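PDB 3P02: uncharacterized protein from Bacteroides ovatus, which is of unknown function but combines an N-terminal domain assigned to the E-set clan with a C-terminal beta domain of the BT_3044-like family. Local coordinates for residues T25-R30 with I109-D114; K94-P99 with A105-E110; N155-R160 with T265-S270; N186-T189 with V193-Y196. One frame throughout, in Å; residues are numbered along the deposited sequence. Where two conformers were deposited one is given.

Contact 1: T25-R30 with I109-D114; sequences TDVHVR and IEFSLD. With EDO (1,2-ethanediol), chain G.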
loop_
_atom_site.group_PDB
_atom_site.type_symbol
_atom_site.label_atom_id
_atom_site.label_comp_id
_atom_site.label_asym_id
_atom_site.label_seq_id
_atom_site.Cartn_x
_atom_site.Cartn_y
_atom_site.Cartn_z
ATOM N N THR A 25 6.081 -9.628 -1.585
ATOM C CA THR A 25 6.647 -8.758 -2.607
ATOM C C THR A 25 5.622 -7.672 -2.887
ATOM O O THR A 25 4.486 -7.983 -3.249
ATOM C CB THR A 25 7.005 -9.534 -3.874
ATOM O OG1 THR A 25 8.088 -10.417 -3.573
ATOM C CG2 THR A 25 7.406 -8.608 -5.028
ATOM N N ASP A 26 6.019 -6.409 -2.725
ATOM C CA ASP A 26 5.104 -5.304 -2.979
ATOM C C ASP A 26 5.003 -5.021 -4.456
ATOM O O ASP A 26 6.009 -5.037 -5.168
ATOM C CB ASP A 26 5.574 -4.029 -2.253
ATOM C CG ASP A 26 5.539 -4.112 -0.742
ATOM O OD1 ASP A 26 4.826 -5.007 -0.202
ATOM O OD2 ASP A 26 6.168 -3.247 -0.093
ATOM N N VAL A 27 3.772 -4.774 -4.914
ATOM C CA VAL A 27 3.482 -4.463 -6.315
ATOM C C VAL A 27 2.895 -3.066 -6.321
ATOM O O VAL A 27 1.802 -2.857 -5.804
ATOM C CB VAL A 27 2.519 -5.522 -6.937
ATOM C CG1 VAL A 27 2.128 -5.120 -8.360
ATOM C CG2 VAL A 27 3.176 -6.913 -6.950
ATOM N N HIS A 28 3.620 -2.104 -6.891
ATOM C CA HIS A 28 3.195 -0.712 -6.845
ATOM C C HIS A 28 2.226 -0.398 -7.968
ATOM O O HIS A 28 2.579 -0.496 -9.144
ATOM C CB HIS A 28 4.433 0.189 -6.932
ATOM C CG HIS A 28 5.429 -0.080 -5.857
ATOM N ND1 HIS A 28 6.783 -0.043 -6.115
ATOM C CD2 HIS A 28 5.237 -0.403 -4.553
ATOM C CE1 HIS A 28 7.368 -0.314 -4.963
ATOM N NE2 HIS A 28 6.474 -0.551 -3.999
ATOM N N VAL A 29 0.993 -0.014 -7.605
ATOM C CA VAL A 29 -0.066 0.206 -8.591
ATOM C C VAL A 29 -0.601 1.640 -8.511
ATOM O O VAL A 29 -1.236 2.005 -7.513
ATOM C CB VAL A 29 -1.230 -0.828 -8.441
ATOM C CG1 VAL A 29 -2.279 -0.611 -9.551
ATOM C CG2 VAL A 29 -0.701 -2.284 -8.477
ATOM N N ARG A 30 -0.438 2.410 -9.603
ATOM C CA ARG A 30 -0.994 3.769 -9.627
ATOM C C ARG A 30 -2.502 3.769 -9.802
ATOM O O ARG A 30 -3.011 3.131 -10.725
ATOM C CB ARG A 30 -0.374 4.634 -10.735
ATOM C CG ARG A 30 -0.929 6.065 -10.646
ATOM C CD ARG A 30 -0.344 6.987 -11.661
ATOM N NE ARG A 30 0.975 7.488 -11.273
ATOM C CZ ARG A 30 1.205 8.554 -10.513
ATOM N NH1 ARG A 30 0.201 9.160 -9.882
ATOM N NH2 ARG A 30 2.443 8.961 -10.297
ATOM N N ILE A 109 0.785 -10.786 -14.309
ATOM C CA ILE A 109 -0.413 -10.678 -13.483
ATOM C C ILE A 109 -1.026 -9.311 -13.717
ATOM O O ILE A 109 -0.411 -8.304 -13.354
ATOM C CB ILE A 109 -0.144 -10.923 -11.979
ATOM C CG1 ILE A 109 0.553 -12.295 -11.766
ATOM C CG2 ILE A 109 -1.466 -10.838 -11.185
ATOM C CD1 ILE A 109 1.699 -12.274 -10.913
ATOM N N GLU A 110 -2.243 -9.280 -14.291
ATOM C CA GLU A 110 -2.930 -8.018 -14.534
ATOM C C GLU A 110 -3.755 -7.653 -13.324
ATOM O O GLU A 110 -4.701 -8.363 -12.989
ATOM C CB GLU A 110 -3.813 -8.105 -15.780
ATOM C CG GLU A 110 -2.992 -8.238 -17.063
ATOM C CD GLU A 110 -3.763 -8.263 -18.373
ATOM O OE1 GLU A 110 -5.015 -8.272 -18.334
ATOM O OE2 GLU A 110 -3.109 -8.270 -19.443
ATOM N N PHE A 111 -3.356 -6.607 -12.619
ATOM C CA PHE A 111 -4.132 -6.112 -11.487
ATOM C C PHE A 111 -5.119 -5.053 -11.970
ATOM O O PHE A 111 -4.737 -4.184 -12.776
ATOM C CB PHE A 111 -3.202 -5.497 -10.439
ATOM C CG PHE A 111 -2.398 -6.551 -9.708
ATOM C CD1 PHE A 111 -2.973 -7.296 -8.681
ATOM C CD2 PHE A 111 -1.091 -6.840 -10.085
ATOM C CE1 PHE A 111 -2.229 -8.242 -7.977
ATOM C CE2 PHE A 111 -0.352 -7.808 -9.396
ATOM C CZ PHE A 111 -0.935 -8.513 -8.358
ATOM N N SER A 112 -6.362 -5.110 -11.463
ATOM C CA SER A 112 -7.427 -4.140 -11.765
ATOM C C SER A 112 -8.039 -3.795 -10.432
ATOM O O SER A 112 -8.888 -4.532 -9.933
ATOM C CB SER A 112 -8.440 -4.744 -12.735
ATOM O OG SER A 112 -7.829 -5.026 -13.982
ATOM N N LEU A 113 -7.504 -2.743 -9.772
ATOM C CA LEU A 113 -7.865 -2.465 -8.382
ATOM C C LEU A 113 -8.846 -1.346 -8.099
ATOM O O LEU A 113 -8.962 -0.955 -6.932
ATOM C CB LEU A 113 -6.559 -2.186 -7.609
ATOM C CG LEU A 113 -5.396 -3.206 -7.851
ATOM C CD1 LEU A 113 -4.206 -2.859 -6.999
ATOM C CD2 LEU A 113 -5.836 -4.660 -7.526
ATOM N N ASP A 114 -9.604 -0.896 -9.104
ATOM C CA ASP A 114 -10.622 0.141 -8.859
ATOM C C ASP A 114 -11.558 -0.304 -7.761
ATOM O O ASP A 114 -12.009 -1.457 -7.746
ATOM C CB ASP A 114 -11.406 0.444 -10.146
ATOM C CG ASP A 114 -10.538 1.028 -11.231
ATOM O OD1 ASP A 114 -9.458 0.450 -11.509
ATOM O OD2 ASP A 114 -10.979 1.985 -11.879
HETATM C C1 EDO G . -12.079 -4.932 -10.652
HETATM O O1 EDO G . -13.309 -5.487 -10.152
HETATM C C2 EDO G . -11.700 -3.686 -9.865
HETATM O O2 EDO G . -12.898 -2.992 -9.520
#
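The hydrophobic interior between the two sheets of the N-terminal domain, which belongs to the E-set clan, is where Val27 and Val29 meet Phe111 and Leu113. Strand 25-30 pairs with strand 146-154 in the mixed sheet, whereas strand 104-112 belongs to the antiparallel one. The nearest CA atoms, those of Val29 and Phe111, are 8.1 Å apart, a spacing that side chains and not backbone bonds have to fill. Val27 touches with one branch: its CG1, trans to the backbone N (chi1 175°), lies 3.8 Å from CE2 of Phe111 and approaches the ring obliquely. Ile109 CG2, from the same strand as Phe111, rests 3.6 Å above one face of that ring, toward its rim. Leu113, just past the end of strand 104-112, works through a single methyl: CD1 sits 3.8 Å from Val29 CG2, and both CB and CG1 of Val29 are 3.9 Å from that same CD1. On the mixed-sheet side Leu113 also touches Pro151, and Phe111 reaches Tyr90 of the strand beside its own. With four buried apolar side chains and no hydrogen bond between the segments, the contact depends on dispersion and the exclusion of water, so shape fit joins the sheets here.

Contact 2: K94-P99 with A105-E110; sequences KELTIP and ALLPIE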
loop_
_atom_site.group_PDB
_atom_site.type_symbol
_atom_site.label_atom_id
_atom_site.label_comp_id
_atom_site.label_asym_id
_atom_site.label_seq_id
_atom_site.Cartn_x
_atom_site.Cartn_y
_atom_site.Cartn_z
ATOM N N LYS A 94 -3.165 -19.579 -16.237
ATOM C CA LYS A 94 -2.984 -20.742 -15.363
ATOM C C LYS A 94 -1.858 -21.643 -15.849
ATOM O O LYS A 94 -1.374 -22.468 -15.088
ATOM C CB LYS A 94 -4.281 -21.554 -15.216
ATOM C CG LYS A 94 -5.456 -20.743 -14.660
ATOM C CD LYS A 94 -5.182 -19.995 -13.319
ATOM C CE LYS A 94 -5.670 -18.566 -13.427
ATOM N NZ LYS A 94 -5.927 -17.921 -12.115
ATOM N N GLU A 95 -1.445 -21.482 -17.106
ATOM C CA GLU A 95 -0.389 -22.289 -17.706
ATOM C C GLU A 95 0.483 -21.499 -18.637
ATOM O O GLU A 95 0.042 -20.532 -19.254
ATOM C CB GLU A 95 -0.970 -23.477 -18.494
ATOM C CG GLU A 95 -1.528 -24.579 -17.613
ATOM C CD GLU A 95 -2.164 -25.718 -18.382
ATOM O OE1 GLU A 95 -2.265 -25.617 -19.626
ATOM O OE2 GLU A 95 -2.552 -26.719 -17.740
ATOM N N LEU A 96 1.728 -21.984 -18.770
ATOM C CA LEU A 96 2.776 -21.424 -19.620
ATOM C C LEU A 96 3.702 -22.526 -20.075
ATOM O O LEU A 96 4.010 -23.429 -19.285
ATOM C CB LEU A 96 3.600 -20.387 -18.822
ATOM C CG LEU A 96 3.313 -18.889 -18.994
ATOM C CD1 LEU A 96 2.147 -18.448 -18.168
ATOM C CD2 LEU A 96 4.477 -18.080 -18.475
ATOM N N THR A 97 4.181 -22.438 -21.315
ATOM C CA THR A 97 5.172 -23.364 -21.825
ATOM C C THR A 97 6.518 -22.651 -21.774
ATOM O O THR A 97 6.630 -21.500 -22.231
ATOM C CB THR A 97 4.828 -23.846 -23.238
ATOM O OG1 THR A 97 3.680 -24.687 -23.139
ATOM C CG2 THR A 97 5.987 -24.633 -23.868
ATOM N N ILE A 98 7.514 -23.290 -21.137
ATOM C CA ILE A 98 8.875 -22.776 -21.130
ATOM C C ILE A 98 9.650 -23.655 -22.112
ATOM O O ILE A 98 9.841 -24.842 -21.839
ATOM C CB ILE A 98 9.547 -22.716 -19.733
ATOM C CG1 ILE A 98 8.686 -21.958 -18.701
ATOM C CG2 ILE A 98 10.960 -22.111 -19.857
ATOM C CD1 ILE A 98 9.256 -22.049 -17.243
ATOM N N PRO A 99 10.052 -23.120 -23.281
ATOM C CA PRO A 99 10.775 -23.956 -24.263
ATOM C C PRO A 99 12.090 -24.524 -23.738
ATOM O O PRO A 99 12.752 -23.905 -22.905
ATOM C CB PRO A 99 11.053 -22.982 -25.416
ATOM C CG PRO A 99 10.048 -21.893 -25.262
ATOM C CD PRO A 99 9.879 -21.737 -23.773
ATOM N N ALA A 105 11.290 -17.373 -17.491
ATOM C CA ALA A 105 9.946 -17.083 -17.979
ATOM C C ALA A 105 9.338 -15.993 -17.121
ATOM O O ALA A 105 9.926 -15.603 -16.111
ATOM C CB ALA A 105 9.077 -18.335 -17.948
ATOM N N LEU A 106 8.195 -15.459 -17.557
ATOM C CA LEU A 106 7.493 -14.422 -16.810
ATOM C C LEU A 106 6.032 -14.759 -16.674
ATOM O O LEU A 106 5.409 -15.196 -17.639
ATOM C CB LEU A 106 7.630 -13.078 -17.535
ATOM C CG LEU A 106 8.997 -12.395 -17.412
ATOM C CD1 LEU A 106 9.043 -11.219 -18.322
ATOM C CD2 LEU A 106 9.280 -11.940 -15.962
ATOM N N LEU A 107 5.499 -14.562 -15.480
ATOM C CA LEU A 107 4.087 -14.727 -15.241
ATOM C C LEU A 107 3.485 -13.335 -15.191
ATOM O O LEU A 107 3.739 -12.615 -14.225
ATOM C CB LEU A 107 3.775 -15.516 -13.962
ATOM C CG LEU A 107 2.263 -15.657 -13.628
ATOM C CD1 LEU A 107 1.518 -16.421 -14.717
ATOM C CD2 LEU A 107 2.074 -16.341 -12.296
ATOM N N PRO A 108 2.748 -12.915 -16.226
ATOM C CA PRO A 108 2.148 -11.567 -16.164
ATOM C C PRO A 108 0.845 -11.603 -15.374
ATOM O O PRO A 108 -0.078 -12.366 -15.702
ATOM C CB PRO A 108 1.947 -11.174 -17.627
ATOM C CG PRO A 108 1.986 -12.513 -18.426
ATOM C CD PRO A 108 2.408 -13.624 -17.485
ATOM N N ILE A 109 0.785 -10.786 -14.309
ATOM C CA ILE A 109 -0.413 -10.678 -13.483
ATOM C C ILE A 109 -1.026 -9.311 -13.717
ATOM O O ILE A 109 -0.411 -8.304 -13.354
ATOM C CB ILE A 109 -0.144 -10.923 -11.979
ATOM C CG1 ILE A 109 0.553 -12.295 -11.766
ATOM C CG2 ILE A 109 -1.466 -10.838 -11.185
ATOM C CD1 ILE A 109 1.699 -12.274 -10.913
ATOM N N GLU A 110 -2.243 -9.280 -14.291
ATOM C CA GLU A 110 -2.930 -8.018 -14.534
ATOM C C GLU A 110 -3.755 -7.653 -13.324
ATOM O O GLU A 110 -4.701 -8.363 -12.989
ATOM C CB GLU A 110 -3.813 -8.105 -15.780
ATOM C CG GLU A 110 -2.992 -8.238 -17.063
ATOM C CD GLU A 110 -3.763 -8.263 -18.373
ATOM O OE1 GLU A 110 -5.015 -8.272 -18.334
ATOM O OE2 GLU A 110 -3.109 -8.270 -19.443
#
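Two antiparallel strands close in sequence, 95-98 and 104-112, face each other across the N-terminal domain as members of different sheets. The axes of segments 95-98 and 105-110 approach to 8.5 Å and run at 164° to one another, without a backbone hydrogen bond between them. Each strand satisfies its backbone in its own sheet: Leu96 and Ile98 bond to Val57 and Arg55 of strand 55-61, and Ala105 and Leu107 to Val43 and Leu41 of strand 36-45. The side chains fill the gap. At the end near the connection the CA atoms of Ile98 and Ala105 approach to 6.6 Å, and the small Ala105 methyl allows this. Its CB lies 3.7 Å from Ile98 CG1 and 3.8 Å from Ile98 CD1. The longer isoleucine branch is set trans to the carbonyl carbon (chi1 -53°), which places CG1 and CD1 against that methyl. Further on, in the one of its two conformers given, Leu96 meets CD1 of Leu107 with its own CD1 at 4.1 Å; a very short approach of Leu96 CD2 to the carbonyl O of Leu106 rests on the same copy and is doubtful. Leu107 and Leu96 both continue onto Phe59, and Ile98 onto Val45 and Val57. The chemistry is therefore partly buried apolar packing, which holds together two sheets whose backbones are bonded separately.

Contact 3: N155-R160 with T265-S270; sequences NEFSGR and TYIVIS. With EDO (1,2-ethanediol), chain C.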
loop_
_atom_site.group_PDB
_atom_site.type_symbol
_atom_site.label_atom_id
_atom_site.label_comp_id
_atom_site.label_asym_id
_atom_site.label_seq_id
_atom_site.Cartn_x
_atom_site.Cartn_y
_atom_site.Cartn_z
ATOM N N ASN A 155 -1.167 7.393 -5.482
ATOM C CA ASN A 155 -1.627 8.414 -6.410
ATOM C C ASN A 155 -0.688 9.624 -6.172
ATOM O O ASN A 155 0.292 9.494 -5.436
ATOM C CB ASN A 155 -3.128 8.711 -6.244
ATOM C CG ASN A 155 -3.500 9.247 -4.888
ATOM O OD1 ASN A 155 -2.702 9.847 -4.197
ATOM N ND2 ASN A 155 -4.749 9.068 -4.501
ATOM N N GLU A 156 -0.952 10.776 -6.787
ATOM C CA GLU A 156 -0.087 11.949 -6.622
ATOM C C GLU A 156 0.002 12.418 -5.170
ATOM O O GLU A 156 0.998 13.030 -4.782
ATOM C CB GLU A 156 -0.624 13.109 -7.482
ATOM C CG GLU A 156 0.176 14.392 -7.352
ATOM C CD GLU A 156 -0.282 15.561 -8.198
ATOM O OE1 GLU A 156 -1.250 15.410 -8.977
ATOM O OE2 GLU A 156 0.324 16.644 -8.057
ATOM N N PHE A 157 -1.024 12.114 -4.370
ATOM C CA PHE A 157 -1.158 12.656 -3.008
ATOM C C PHE A 157 -1.051 11.670 -1.889
ATOM O O PHE A 157 -1.388 12.025 -0.748
ATOM C CB PHE A 157 -2.578 13.266 -2.925
ATOM C CG PHE A 157 -2.942 14.132 -4.121
ATOM C CD1 PHE A 157 -2.350 15.377 -4.301
ATOM C CD2 PHE A 157 -3.844 13.673 -5.088
ATOM C CE1 PHE A 157 -2.647 16.151 -5.423
ATOM C CE2 PHE A 157 -4.166 14.462 -6.196
ATOM C CZ PHE A 157 -3.577 15.704 -6.345
ATOM N N SER A 158 -0.628 10.434 -2.180
ATOM C CA SER A 158 -0.651 9.386 -1.164
ATOM C C SER A 158 0.701 9.096 -0.533
ATOM O O SER A 158 1.745 9.560 -0.979
ATOM C CB SER A 158 -1.201 8.102 -1.783
ATOM O OG SER A 158 -0.297 7.586 -2.754
ATOM N N GLY A 159 0.670 8.263 0.500
ATOM C CA GLY A 159 1.893 7.767 1.095
ATOM C C GLY A 159 2.222 8.303 2.457
ATOM O O GLY A 159 1.335 8.695 3.221
ATOM N N ARG A 160 3.504 8.292 2.758
ATOM C CA ARG A 160 4.010 8.596 4.094
ATOM C C ARG A 160 4.236 10.092 4.256
ATOM O O ARG A 160 5.268 10.601 3.839
ATOM C CB ARG A 160 5.286 7.787 4.387
ATOM C CG ARG A 160 5.011 6.275 4.305
ATOM C CD ARG A 160 6.233 5.438 4.667
ATOM N NE ARG A 160 7.325 5.648 3.732
ATOM C CZ ARG A 160 8.444 6.327 3.974
ATOM N NH1 ARG A 160 8.626 6.934 5.144
ATOM N NH2 ARG A 160 9.384 6.417 3.044
ATOM N N THR A 265 9.576 16.790 -4.978
ATOM C CA THR A 265 8.170 17.167 -5.093
ATOM C C THR A 265 7.609 17.371 -3.697
ATOM O O THR A 265 7.686 16.464 -2.853
ATOM C CB THR A 265 7.375 16.141 -5.898
ATOM O OG1 THR A 265 7.851 16.201 -7.248
ATOM C CG2 THR A 265 5.867 16.428 -5.872
ATOM N N TYR A 266 7.012 18.553 -3.463
ATOM C CA TYR A 266 6.458 18.899 -2.146
ATOM C C TYR A 266 4.971 19.087 -2.205
ATOM O O TYR A 266 4.461 19.730 -3.129
ATOM C CB TYR A 266 7.103 20.215 -1.628
ATOM C CG TYR A 266 8.606 20.267 -1.773
ATOM C CD1 TYR A 266 9.438 19.563 -0.902
ATOM C CD2 TYR A 266 9.203 21.027 -2.777
ATOM C CE1 TYR A 266 10.829 19.608 -1.035
ATOM C CE2 TYR A 266 10.590 21.095 -2.905
ATOM C CZ TYR A 266 11.398 20.397 -2.023
ATOM O OH TYR A 266 12.760 20.460 -2.177
ATOM N N ILE A 267 4.255 18.488 -1.240
ATOM C CA ILE A 267 2.825 18.713 -1.074
ATOM C C ILE A 267 2.665 19.169 0.345
ATOM O O ILE A 267 3.108 18.469 1.264
ATOM C CB ILE A 267 1.923 17.508 -1.415
ATOM C CG1 ILE A 267 2.176 17.060 -2.861
ATOM C CG2 ILE A 267 0.422 17.894 -1.239
ATOM C CD1 ILE A 267 1.504 15.722 -3.209
ATOM N N VAL A 268 2.052 20.332 0.544
ATOM C CA VAL A 268 1.852 20.826 1.899
ATOM C C VAL A 268 0.366 21.074 2.073
ATOM O O VAL A 268 -0.224 21.805 1.288
ATOM C CB VAL A 268 2.698 22.081 2.235
ATOM C CG1 VAL A 268 2.453 22.523 3.679
ATOM C CG2 VAL A 268 4.191 21.823 2.001
ATOM N N ILE A 269 -0.237 20.419 3.068
ATOM C CA ILE A 269 -1.661 20.554 3.411
ATOM C C ILE A 269 -1.755 21.430 4.650
ATOM O O ILE A 269 -1.077 21.158 5.639
ATOM C CB ILE A 269 -2.324 19.166 3.651
ATOM C CG1 ILE A 269 -2.140 18.196 2.428
ATOM C CG2 ILE A 269 -3.786 19.307 4.065
ATOM C CD1 ILE A 269 -2.407 16.737 2.767
ATOM N N SER A 270 -2.625 22.434 4.622
ATOM C CA SER A 270 -2.798 23.328 5.764
ATOM C C SER A 270 -4.259 23.482 6.122
ATOM O O SER A 270 -5.129 22.941 5.432
ATOM C CB SER A 270 -2.194 24.706 5.472
ATOM O OG SER A 270 -0.815 24.638 5.141
HETATM C C1 EDO C . 7.571 11.762 6.040
HETATM O O1 EDO C . 7.367 11.709 4.632
HETATM C C2 EDO C . 8.766 10.904 6.398
HETATM O O2 EDO C . 9.913 11.304 5.634
#
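Ile267 turns CG1 trans to its carbonyl carbon (chi1 -57°) and then runs extended through chi2 170°, carrying CD1 out toward the turn at 155-158. Phe157 likewise sets its ring trans to the carbonyl carbon, which presents CD1 to that methyl. The two CD1 atoms, of Phe157 and Ile267, are 4.0 Å apart, and the side chains cross at about a right angle, with the methyl oblique to the ring. The same Ile267 CD1 is 3.2 Å from the carbonyl O of Glu156, so one terminal methyl meets both ring and backbone. Behind it the turn is braced by its own polar groups. Residues 155-158 form a type I beta turn, and Asn155 OD1 accepts from Phe157 N at 2.8 Å, which makes an Asx turn. Asn155 N in turn donates to Ser158 OG at 2.9 Å, with an N-H...O angle of 164°. These bonds probably restrict the turn that presents the ring, one face of which has Glu156 CB 3.9 Å above its centre. Phe157 also stacks on Phe216, and Arg299 bonds to the carbonyl O of Glu156. The turn links strand 146-154 to strand 159-162, an outermost strand of the C-terminal sheet, while Ile267 lies on strand 262-278, flanked by strands 242-255 and 287-302, where it touches Val251 and Val297.

Contact 4: N186-T189 with V193-Y196; sequences NVVT and VFFY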
loop_
_atom_site.group_PDB
_atom_site.type_symbol
_atom_site.label_atom_id
_atom_site.label_comp_id
_atom_site.label_asym_id
_atom_site.label_seq_id
_atom_site.Cartn_x
_atom_site.Cartn_y
_atom_site.Cartn_z
ATOM N N ASN A 186 -3.861 6.864 2.635
ATOM C CA ASN A 186 -4.294 5.678 1.890
ATOM C C ASN A 186 -5.137 6.106 0.712
ATOM O O ASN A 186 -5.749 7.165 0.758
ATOM C CB ASN A 186 -5.059 4.774 2.821
ATOM C CG ASN A 186 -4.285 4.529 4.093
ATOM O OD1 ASN A 186 -3.215 3.933 4.066
ATOM N ND2 ASN A 186 -4.696 5.162 5.190
ATOM N N VAL A 187 -5.180 5.292 -0.335
ATOM C CA VAL A 187 -5.843 5.652 -1.580
ATOM C C VAL A 187 -7.303 5.218 -1.686
ATOM O O VAL A 187 -7.622 4.060 -1.434
ATOM C CB VAL A 187 -5.007 5.034 -2.758
ATOM C CG1 VAL A 187 -5.721 5.214 -4.109
ATOM C CG2 VAL A 187 -3.598 5.627 -2.811
ATOM N N VAL A 188 -8.170 6.132 -2.190
ATOM C CA VAL A 188 -9.552 5.812 -2.537
ATOM C C VAL A 188 -9.668 5.932 -4.083
ATOM O O VAL A 188 -10.112 4.999 -4.755
ATOM C CB VAL A 188 -10.575 6.711 -1.791
ATOM C CG1 VAL A 188 -12.006 6.251 -2.069
ATOM C CG2 VAL A 188 -10.303 6.715 -0.267
ATOM N N THR A 189 -9.315 7.117 -4.626
ATOM C CA THR A 189 -9.329 7.364 -6.077
ATOM C C THR A 189 -8.019 8.068 -6.449
ATOM O O THR A 189 -7.089 8.099 -5.631
ATOM C CB THR A 189 -10.560 8.214 -6.483
ATOM O OG1 THR A 189 -10.407 9.528 -5.939
ATOM C CG2 THR A 189 -11.899 7.613 -6.049
ATOM N N VAL A 193 -8.085 10.495 -0.717
ATOM C CA VAL A 193 -7.304 9.653 0.175
ATOM C C VAL A 193 -7.999 9.615 1.530
ATOM O O VAL A 193 -8.972 10.325 1.749
ATOM C CB VAL A 193 -5.833 10.188 0.341
ATOM C CG1 VAL A 193 -5.066 10.227 -0.993
ATOM C CG2 VAL A 193 -5.810 11.553 1.030
ATOM N N PHE A 194 -7.470 8.820 2.445
ATOM C CA PHE A 194 -7.909 8.912 3.833
ATOM C C PHE A 194 -6.734 8.647 4.738
ATOM O O PHE A 194 -5.783 7.970 4.350
ATOM C CB PHE A 194 -9.053 7.957 4.184
ATOM C CG PHE A 194 -8.724 6.494 4.069
ATOM C CD1 PHE A 194 -8.155 5.801 5.143
ATOM C CD2 PHE A 194 -9.013 5.791 2.900
ATOM C CE1 PHE A 194 -7.890 4.424 5.045
ATOM C CE2 PHE A 194 -8.716 4.425 2.793
ATOM C CZ PHE A 194 -8.168 3.750 3.867
ATOM N N PHE A 195 -6.797 9.190 5.935
ATOM C CA PHE A 195 -5.844 8.875 6.974
ATOM C C PHE A 195 -6.699 8.503 8.172
ATOM O O PHE A 195 -7.928 8.643 8.110
ATOM C CB PHE A 195 -4.872 10.036 7.254
ATOM C CG PHE A 195 -5.498 11.278 7.855
ATOM C CD1 PHE A 195 -6.138 12.224 7.045
ATOM C CD2 PHE A 195 -5.475 11.487 9.228
ATOM C CE1 PHE A 195 -6.774 13.344 7.610
ATOM C CE2 PHE A 195 -6.072 12.639 9.791
ATOM C CZ PHE A 195 -6.706 13.551 8.972
ATOM N N TYR A 196 -6.069 8.091 9.269
ATOM C CA TYR A 196 -6.835 7.772 10.466
ATOM C C TYR A 196 -6.625 8.824 11.552
ATOM O O TYR A 196 -5.489 9.179 11.854
ATOM C CB TYR A 196 -6.423 6.401 11.046
ATOM C CG TYR A 196 -6.536 5.249 10.073
ATOM C CD1 TYR A 196 -7.779 4.810 9.622
ATOM C CD2 TYR A 196 -5.396 4.594 9.606
ATOM C CE1 TYR A 196 -7.886 3.748 8.714
ATOM C CE2 TYR A 196 -5.492 3.508 8.737
ATOM C CZ TYR A 196 -6.736 3.090 8.293
ATOM O OH TYR A 196 -6.794 2.027 7.433
#
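Asn186, given in one of two deposited conformers, reaches Phe194 through CB, CG and ND2. CB lies over one face of the phenyl ring, 3.6 Å from the centroid and 18° off the normal, a CH-pi contact displaced toward the rim at CZ. CG comes next, 3.7 Å from Phe194 CE1. At the tip, ND2 makes a weak, strongly bent bond to the carbonyl O of Phe194 at 3.1 Å, doubtful because it holds for this conformer only; ND2 also approaches Tyr196 CE2 at 4.0 Å, oblique to that ring. The amide and phenyl planes are 43° apart. The Phe194 carbonyl is already held by Asn186 N at 2.8 Å. The return bond, Phe194 N to Asn186 O at 2.9 Å, completes a hydrogen-bonded antiparallel pair in the beta hairpin of strands 182-187 and 192-196. Beside it Val187 and Val193 form a non-hydrogen-bonded pair, their side chains on the opposite sheet face. The phenyl group occupies the position between backbone N and carbonyl carbon (chi1 63°), which brings it over Asn186. Val188 CG2 meets the ring at its edge and in its plane, 3.5 Å from CD2. Thr189 OG1 receives bonds from the N atoms of Ser191 in the connecting turn and Ile192 at the start of the next strand.

Contacts 1 and 2 share strand 104-112 and lie about 17 Å apart between centres: contact 1 is wholly buried, contact 2 only partly and farther from the chain's centre. In both, the strands belong to different sheets and meet mainly through apolar side chains, without hydrogen bonds between the segments. Contacts 3 and 4 are buried in the C-terminal domain, their centres about 12 Å apart; segment 155-160 runs into strand 159-162, which neighbours strand 182-187, and Asn155 ND2 probably bonds to Thr189 O. Contact 4 alone has cross-segment backbone bonds, as a hairpin should; contact 3 spans more than a hundred residues by packing. Contact 1 touches contact 3 where Arg30 packs on Asn155 and Glu156, joining the two domains.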